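Local structure of putative acyl-CoA dehydrogenase (Burkholderia xenovorans, 5JSC) at residues L258-L270 with N330-S343. The protein is a putative acyl-CoA dehydrogenase, a helix-rich flavoprotein of the acyl-CoA dehydrogenase family whose four-chain assembly binds flavin-adenine dinucleotide. Numbering follows the deposited sequence. Where two conformers were deposited one is given.
With SO4 (sulfate ion), chain P.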
# COMPACT_ATOMS: atom_id res chain seq x y z
N LEU C 258 -30.30 2.85 -2.95
CA LEU C 258 -28.85 2.98 -2.83
C LEU C 258 -28.11 2.34 -4.00
O LEU C 258 -27.04 2.82 -4.39
CB LEU C 258 -28.40 2.36 -1.50
CG LEU C 258 -28.79 3.20 -0.28
CD1 LEU C 258 -28.75 2.34 0.97
CD2 LEU C 258 -27.84 4.40 -0.15
N ASP C 259 -28.65 1.26 -4.57
CA ASP C 259 -28.00 0.63 -5.71
C ASP C 259 -27.94 1.56 -6.91
O ASP C 259 -27.00 1.49 -7.70
CB ASP C 259 -28.72 -0.66 -6.09
CG ASP C 259 -28.36 -1.82 -5.20
OD1 ASP C 259 -27.34 -1.73 -4.47
OD2 ASP C 259 -29.09 -2.84 -5.23
N ILE C 260 -28.94 2.42 -7.07
CA ILE C 260 -28.89 3.42 -8.12
C ILE C 260 -27.80 4.44 -7.83
O ILE C 260 -26.93 4.71 -8.66
CB ILE C 260 -30.25 4.12 -8.27
CG1 ILE C 260 -31.35 3.09 -8.55
CG2 ILE C 260 -30.18 5.20 -9.36
CD1 ILE C 260 -32.73 3.71 -8.59
N PHE C 261 -27.83 5.03 -6.64
CA PHE C 261 -27.02 6.22 -6.46
C PHE C 261 -25.63 5.96 -5.91
O PHE C 261 -24.81 6.88 -5.95
CB PHE C 261 -27.81 7.23 -5.62
CG PHE C 261 -28.99 7.79 -6.36
CD1 PHE C 261 -28.80 8.76 -7.33
CD2 PHE C 261 -30.26 7.28 -6.17
CE1 PHE C 261 -29.87 9.25 -8.06
CE2 PHE C 261 -31.34 7.77 -6.90
CZ PHE C 261 -31.14 8.76 -7.84
N ARG C 262 -25.30 4.74 -5.48
CA ARG C 262 -23.91 4.48 -5.10
C ARG C 262 -22.95 4.73 -6.26
O ARG C 262 -21.86 5.27 -6.06
CB ARG C 262 -23.74 3.06 -4.56
CG ARG C 262 -24.02 2.94 -3.05
CD ARG C 262 -24.07 1.48 -2.61
NE ARG C 262 -24.44 1.38 -1.20
CZ ARG C 262 -24.79 0.24 -0.61
NH1 ARG C 262 -24.83 -0.89 -1.30
NH2 ARG C 262 -25.10 0.24 0.69
N THR C 263 -23.34 4.37 -7.49
CA THR C 263 -22.45 4.67 -8.61
C THR C 263 -22.28 6.17 -8.80
O THR C 263 -21.20 6.63 -9.20
CB THR C 263 -22.98 4.01 -9.89
OG1 THR C 263 -23.30 2.64 -9.62
CG2 THR C 263 -21.93 4.06 -11.01
N SER C 264 -23.32 6.95 -8.48
CA SER C 264 -23.20 8.40 -8.56
C SER C 264 -22.27 8.96 -7.49
O SER C 264 -21.64 10.00 -7.73
CB SER C 264 -24.59 9.05 -8.49
OG SER C 264 -25.02 9.27 -7.15
N VAL C 265 -22.17 8.32 -6.32
CA VAL C 265 -21.17 8.73 -5.33
C VAL C 265 -19.77 8.46 -5.86
O VAL C 265 -18.85 9.26 -5.66
CB VAL C 265 -21.37 8.00 -3.98
CG1 VAL C 265 -20.25 8.36 -2.98
CG2 VAL C 265 -22.72 8.34 -3.40
N ALA C 266 -19.60 7.32 -6.53
CA ALA C 266 -18.34 7.05 -7.21
C ALA C 266 -18.02 8.13 -8.23
O ALA C 266 -16.88 8.58 -8.34
CB ALA C 266 -18.39 5.68 -7.87
N ALA C 267 -19.04 8.58 -8.98
CA ALA C 267 -18.82 9.62 -9.97
C ALA C 267 -18.43 10.94 -9.32
O ALA C 267 -17.55 11.65 -9.83
CB ALA C 267 -20.08 9.78 -10.83
N ALA C 268 -19.07 11.30 -8.21
CA ALA C 268 -18.67 12.53 -7.51
C ALA C 268 -17.23 12.43 -7.02
O ALA C 268 -16.46 13.38 -7.17
CB ALA C 268 -19.61 12.82 -6.34
N SER C 269 -16.86 11.28 -6.45
CA SER C 269 -15.47 11.06 -6.02
C SER C 269 -14.51 11.29 -7.18
O SER C 269 -13.48 11.96 -7.03
CB SER C 269 -15.31 9.63 -5.50
OG SER C 269 -16.15 9.37 -4.40
N LEU C 270 -14.85 10.73 -8.33
CA LEU C 270 -14.03 10.88 -9.53
C LEU C 270 -13.90 12.35 -9.93
O LEU C 270 -12.82 12.80 -10.31
CB LEU C 270 -14.67 10.06 -10.65
CG LEU C 270 -14.17 10.25 -12.08
CD1 LEU C 270 -12.70 9.86 -12.18
CD2 LEU C 270 -15.02 9.39 -13.03
N ASN C 330 -29.07 -5.61 -12.75
CA ASN C 330 -28.70 -5.32 -11.37
C ASN C 330 -27.21 -5.00 -11.29
O ASN C 330 -26.40 -5.64 -11.96
CB ASN C 330 -29.01 -6.54 -10.50
CG ASN C 330 -28.46 -6.42 -9.10
OD1 ASN C 330 -27.29 -6.76 -8.84
ND2 ASN C 330 -29.30 -5.96 -8.19
N VAL C 331 -26.85 -4.02 -10.46
CA VAL C 331 -25.44 -3.67 -10.33
C VAL C 331 -25.00 -3.62 -8.87
O VAL C 331 -24.10 -2.85 -8.53
CB VAL C 331 -25.13 -2.33 -11.03
CG1 VAL C 331 -25.23 -2.46 -12.54
CG2 VAL C 331 -26.03 -1.20 -10.51
N THR C 332 -25.59 -4.45 -8.01
CA THR C 332 -25.18 -4.42 -6.60
C THR C 332 -23.66 -4.58 -6.46
O THR C 332 -23.01 -3.82 -5.73
CB THR C 332 -25.92 -5.51 -5.80
OG1 THR C 332 -27.34 -5.33 -5.96
CG2 THR C 332 -25.57 -5.40 -4.31
N ARG C 333 -23.08 -5.54 -7.19
CA ARG C 333 -21.63 -5.75 -7.10
C ARG C 333 -20.85 -4.62 -7.76
O ARG C 333 -19.90 -4.08 -7.18
CB ARG C 333 -21.23 -7.09 -7.74
CG ARG C 333 -19.72 -7.39 -7.60
CD ARG C 333 -19.18 -8.46 -8.57
NE ARG C 333 -19.57 -9.82 -8.21
CZ ARG C 333 -19.08 -10.91 -8.78
NH1 ARG C 333 -18.17 -10.83 -9.74
NH2 ARG C 333 -19.51 -12.11 -8.39
N GLU C 334 -21.23 -4.27 -8.99
CA GLU C 334 -20.44 -3.33 -9.78
C GLU C 334 -20.53 -1.92 -9.22
O GLU C 334 -19.54 -1.18 -9.27
CB GLU C 334 -20.91 -3.38 -11.24
CG GLU C 334 -20.66 -4.72 -11.92
CD GLU C 334 -21.73 -5.78 -11.66
OE1 GLU C 334 -22.70 -5.51 -10.91
OE2 GLU C 334 -21.61 -6.90 -12.21
N ALA C 335 -21.70 -1.54 -8.68
CA ALA C 335 -21.83 -0.25 -8.01
C ALA C 335 -21.00 -0.20 -6.74
O ALA C 335 -20.36 0.83 -6.46
CB ALA C 335 -23.30 0.04 -7.69
N ALA C 336 -21.00 -1.28 -5.96
CA ALA C 336 -20.18 -1.33 -4.76
C ALA C 336 -18.70 -1.19 -5.11
O ALA C 336 -17.96 -0.44 -4.45
CB ALA C 336 -20.43 -2.63 -3.99
N MET C 337 -18.26 -1.92 -6.14
CA MET C 337 -16.87 -1.82 -6.58
C MET C 337 -16.51 -0.39 -6.97
O MET C 337 -15.45 0.13 -6.59
CB MET C 337 -16.63 -2.72 -7.79
CG MET C 337 -16.15 -4.09 -7.52
SD MET C 337 -15.49 -4.70 -9.08
CE MET C 337 -15.19 -6.40 -8.58
N ALA C 338 -17.38 0.26 -7.76
CA ALA C 338 -17.10 1.61 -8.22
C ALA C 338 -17.04 2.59 -7.06
O ALA C 338 -16.14 3.43 -6.98
CB ALA C 338 -18.16 2.05 -9.23
N LYS C 339 -18.03 2.50 -6.15
CA LYS C 339 -18.09 3.43 -5.02
C LYS C 339 -16.86 3.27 -4.13
O LYS C 339 -16.23 4.25 -3.74
CB LYS C 339 -19.39 3.19 -4.24
CG LYS C 339 -19.80 4.30 -3.27
CD LYS C 339 -19.18 4.15 -1.90
CE LYS C 339 -19.66 5.24 -0.95
NZ LYS C 339 -19.06 5.11 0.43
N TRP C 340 -16.52 2.03 -3.81
CA TRP C 340 -15.32 1.72 -3.04
C TRP C 340 -14.07 2.28 -3.70
O TRP C 340 -13.33 3.07 -3.11
CB TRP C 340 -15.25 0.19 -2.89
CG TRP C 340 -13.96 -0.44 -2.45
CD1 TRP C 340 -12.87 0.15 -1.87
CD2 TRP C 340 -13.66 -1.83 -2.56
NE1 TRP C 340 -11.90 -0.81 -1.62
CE2 TRP C 340 -12.37 -2.03 -2.03
CE3 TRP C 340 -14.36 -2.94 -3.05
CZ2 TRP C 340 -11.76 -3.28 -2.01
CZ3 TRP C 340 -13.75 -4.18 -3.02
CH2 TRP C 340 -12.47 -4.34 -2.50
N HIS C 341 -13.81 1.89 -4.95
CA HIS C 341 -12.55 2.24 -5.61
C HIS C 341 -12.45 3.74 -5.84
O HIS C 341 -11.39 4.35 -5.61
CB HIS C 341 -12.45 1.49 -6.94
CG HIS C 341 -11.13 1.65 -7.63
ND1 HIS C 341 -10.77 2.80 -8.30
CD2 HIS C 341 -10.10 0.78 -7.78
CE1 HIS C 341 -9.57 2.64 -8.82
NE2 HIS C 341 -9.14 1.43 -8.52
N ALA C 342 -13.52 4.36 -6.32
CA ALA C 342 -13.42 5.77 -6.66
C ALA C 342 -13.28 6.64 -5.42
O ALA C 342 -12.56 7.65 -5.44
CB ALA C 342 -14.62 6.20 -7.51
N SER C 343 -13.96 6.29 -4.32
CA SER C 343 -13.85 7.13 -3.13
C SER C 343 -12.50 6.94 -2.45
O SER C 343 -11.85 7.92 -2.05
CB SER C 343 -14.99 6.82 -2.15
OG SER C 343 -14.96 5.47 -1.71
S SO4 P . -5.33 2.02 -9.07
O1 SO4 P . -5.79 2.37 -10.41
O2 SO4 P . -5.90 0.73 -8.68
O3 SO4 P . -5.76 3.05 -8.11
O4 SO4 P . -3.87 1.90 -9.10
O HOH W 1 -24.41 -1.61 -4.17
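Ala266 on helix 250-286 meets Ala338 and Ala342 on helix 332-356 in a buried helix-helix contact of the C-terminal domain, a clear case of small residues letting two helices come close. The segments run nearly parallel, 24° apart, and their axes approach to 7.6 Å. At the middle, the CB of Ala266 lies 3.3 Å from the carbonyl O of Ala338 and also touches the methyls of Ala338 and Ala342, while the CB of Ala342 in turn packs 3.4 Å from the O of Ala266. One turn before Ala338, the methyl of Ala335 faces a hydroxyl instead, with CB 3.2 Å from Thr263 OG1. A turn after Ala266, the CB of Ser269 rests on the carbonyl of Ala342, and its OG, near Ser343, hydrogen-bonds back to Val265 O, so this buried hydroxyl is satisfied within its own helix. Lys339 lays its aliphatic part across this seam. With CG anti to the backbone N (chi1 -164°) and a bend at chi2, the chain passes Arg262 O and brings CE to 3.8 Å from Val265 CG1, before NZ leaves the interface for the carbonyls of Leu378, Tyr381 and Gly383. Polar contacts gather at the N-terminal end of helix 332-356. There Thr332 OG1 is 3.1 Å from Asp259 OD2 and receives a bond from Asn330 ND2, whose OD1 closes an Asx turn on Thr332 N. A water links Asp259 OD1, Arg262 NH1 and Thr332 O; it lies at the edge of the Arg262 guanidinium, in its plane, while NE turns to Glu382 O. Helix 298-325 also touches Ala266 and helix 385-405 touches Arg262, as in the C-terminal helical bundle of the acyl-CoA dehydrogenase fold.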